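Long-range contact in KauB (Pseudomonas aeruginosa PAO1, PDB 6B4R), which probably oxidises a broad range of aldehydes, aminoaldehydes among them, to the corresponding acids with NAD(P)+ as the electron acceptor: residues P192-P197 and P221-T226. Numbering follows the deposited sequence.
With K (potassium ion), chain G.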
loop_
_atom_site.group_PDB
_atom_site.type_symbol
_atom_site.label_atom_id
_atom_site.label_comp_id
_atom_site.label_asym_id
_atom_site.label_seq_id
_atom_site.Cartn_x
_atom_site.Cartn_y
_atom_site.Cartn_z
ATOM N N PRO A 192 1.337 19.579 -28.595
ATOM C CA PRO A 192 0.958 20.802 -27.884
ATOM C C PRO A 192 -0.170 21.524 -28.609
ATOM O O PRO A 192 -0.416 21.256 -29.783
ATOM C CB PRO A 192 2.237 21.638 -27.940
ATOM C CG PRO A 192 2.893 21.215 -29.214
ATOM C CD PRO A 192 2.594 19.740 -29.347
ATOM N N SER A 193 -0.850 22.426 -27.913
ATOM C CA SER A 193 -1.899 23.223 -28.532
ATOM C C SER A 193 -1.307 24.127 -29.604
ATOM O O SER A 193 -0.169 24.579 -29.481
ATOM C CB SER A 193 -2.617 24.066 -27.479
ATOM O OG SER A 193 -3.418 25.061 -28.086
ATOM N N GLU A 194 -2.080 24.396 -30.651
ATOM C CA GLU A 194 -1.628 25.284 -31.717
ATOM C C GLU A 194 -1.593 26.734 -31.243
ATOM O O GLU A 194 -1.080 27.612 -31.935
ATOM C CB GLU A 194 -2.517 25.155 -32.959
ATOM C CG GLU A 194 -3.946 25.641 -32.770
ATOM C CD GLU A 194 -4.840 24.604 -32.118
ATOM O OE1 GLU A 194 -4.406 23.441 -31.977
ATOM O OE2 GLU A 194 -5.980 24.953 -31.747
ATOM N N LYS A 195 -2.145 26.977 -30.059
ATOM C CA LYS A 195 -2.120 28.302 -29.458
ATOM C C LYS A 195 -0.859 28.522 -28.624
ATOM O O LYS A 195 -0.595 29.642 -28.187
ATOM C CB LYS A 195 -3.357 28.518 -28.585
ATOM C CG LYS A 195 -4.681 28.462 -29.332
ATOM C CD LYS A 195 -5.840 28.737 -28.383
ATOM C CE LYS A 195 -7.186 28.574 -29.071
ATOM N NZ LYS A 195 -7.362 29.538 -30.191
ATOM N N SER A 196 -0.084 27.461 -28.404
ATOM C CA SER A 196 1.126 27.558 -27.583
ATOM C C SER A 196 2.069 26.366 -27.749
ATOM O O SER A 196 2.155 25.516 -26.864
ATOM C CB SER A 196 0.748 27.700 -26.108
ATOM O OG SER A 196 -0.024 26.590 -25.681
ATOM N N PRO A 197 2.791 26.305 -28.877
ATOM C CA PRO A 197 3.651 25.148 -29.149
ATOM C C PRO A 197 5.117 25.323 -28.730
ATOM O O PRO A 197 5.835 24.327 -28.625
ATOM C CB PRO A 197 3.562 25.025 -30.669
ATOM C CG PRO A 197 3.432 26.446 -31.133
ATOM C CD PRO A 197 2.685 27.196 -30.047
ATOM N N PRO A 221 3.981 19.699 -33.263
ATOM C CA PRO A 221 3.103 20.874 -33.235
ATOM C C PRO A 221 2.131 20.861 -34.413
ATOM O O PRO A 221 2.418 20.242 -35.440
ATOM C CB PRO A 221 4.082 22.042 -33.356
ATOM C CG PRO A 221 5.252 21.479 -34.087
ATOM C CD PRO A 221 5.360 20.041 -33.657
ATOM N N GLY A 222 0.991 21.528 -34.259
ATOM C CA GLY A 222 -0.027 21.545 -35.294
ATOM C C GLY A 222 -1.429 21.677 -34.726
ATOM O O GLY A 222 -1.605 22.027 -33.559
ATOM N N TYR A 223 -2.430 21.397 -35.552
ATOM C CA TYR A 223 -3.819 21.535 -35.130
ATOM C C TYR A 223 -4.372 20.226 -34.584
ATOM O O TYR A 223 -3.891 19.145 -34.924
ATOM C CB TYR A 223 -4.688 22.045 -36.282
ATOM C CG TYR A 223 -4.260 23.397 -36.808
ATOM C CD1 TYR A 223 -4.705 24.570 -36.214
ATOM C CD2 TYR A 223 -3.405 23.498 -37.898
ATOM C CE1 TYR A 223 -4.312 25.807 -36.692
ATOM C CE2 TYR A 223 -3.007 24.729 -38.381
ATOM C CZ TYR A 223 -3.463 25.879 -37.776
ATOM O OH TYR A 223 -3.068 27.106 -38.255
ATOM N N GLY A 224 -5.384 20.332 -33.731
ATOM C CA GLY A 224 -5.992 19.162 -33.126
ATOM C C GLY A 224 -6.790 18.337 -34.115
ATOM O O GLY A 224 -6.882 17.117 -33.986
ATOM N N HIS A 225 -7.361 19.004 -35.113
ATOM C CA HIS A 225 -8.210 18.332 -36.093
ATOM C C HIS A 225 -7.400 17.656 -37.198
ATOM O O HIS A 225 -7.964 17.043 -38.103
ATOM C CB HIS A 225 -9.224 19.311 -36.693
ATOM C CG HIS A 225 -8.602 20.501 -37.355
ATOM N ND1 HIS A 225 -8.029 20.441 -38.607
ATOM C CD2 HIS A 225 -8.464 21.782 -36.939
ATOM C CE1 HIS A 225 -7.563 21.634 -38.934
ATOM N NE2 HIS A 225 -7.814 22.466 -37.938
ATOM N N THR A 226 -6.077 17.770 -37.121
ATOM C CA THR A 226 -5.199 17.123 -38.088
ATOM C C THR A 226 -4.316 16.078 -37.411
ATOM O O THR A 226 -4.665 14.899 -37.357
ATOM C CB THR A 226 -4.311 18.144 -38.826
ATOM O OG1 THR A 226 -3.529 18.878 -37.878
ATOM C CG2 THR A 226 -5.165 19.117 -39.623
HETATM K K K G . 0.581 31.843 -29.680
HETATM O O HOH W 1 0.873 22.668 -31.464
HETATM O O HOH W 2 0.255 30.049 -31.908
#
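E194 lies against the ring of Y223. The two side chains cross at about a right angle, and the approach to the ring is oblique. The contact is made by the aliphatic part of the glutamate: CG of E194 is 3.7 Å from CD1 of Y223. The carboxylate plane is turned 33° from the ring plane. In E194, CG sits between the backbone N and the carbonyl carbon (chi1 66°), and the chain bends again at chi2 (-82°). These two turns fold the side chain back over G222 to G224, with OE1 3.7 Å from the backbone N of G224. K191 makes a weak, long ion pair with OE1 and a weak hydrogen bond to O of G222.

Y223 is the N-cap residue of helix 224-233, and its carbonyl O accepts from OG1 of T226 at 3.0 Å. Both segments follow neighbouring parallel strands of one sheet, 187-191 and the edge strand 217-219. Helix 198-210 connects the strands, as in the Rossmann-like NAD(P)-binding domain of aldehyde dehydrogenases.

Three prolines pack beside this pair. CB of P221 meets CB of P197 at 4.0 Å, while CG of P192 lies 4.0 Å from CA of P221. I201 of the connecting helix and V51 of strand 47-52 also touch P221. Water 1 bridges the backbones, accepting from N of G222 and donating to O of P192.

Residues S193 to S196 form a type I turn. S193 OG accepts from N of K195 at 3.0 Å, an ST turn. The turn presents O of K195 to the potassium ion at 2.9 Å; D108 and L40 also bind the ion.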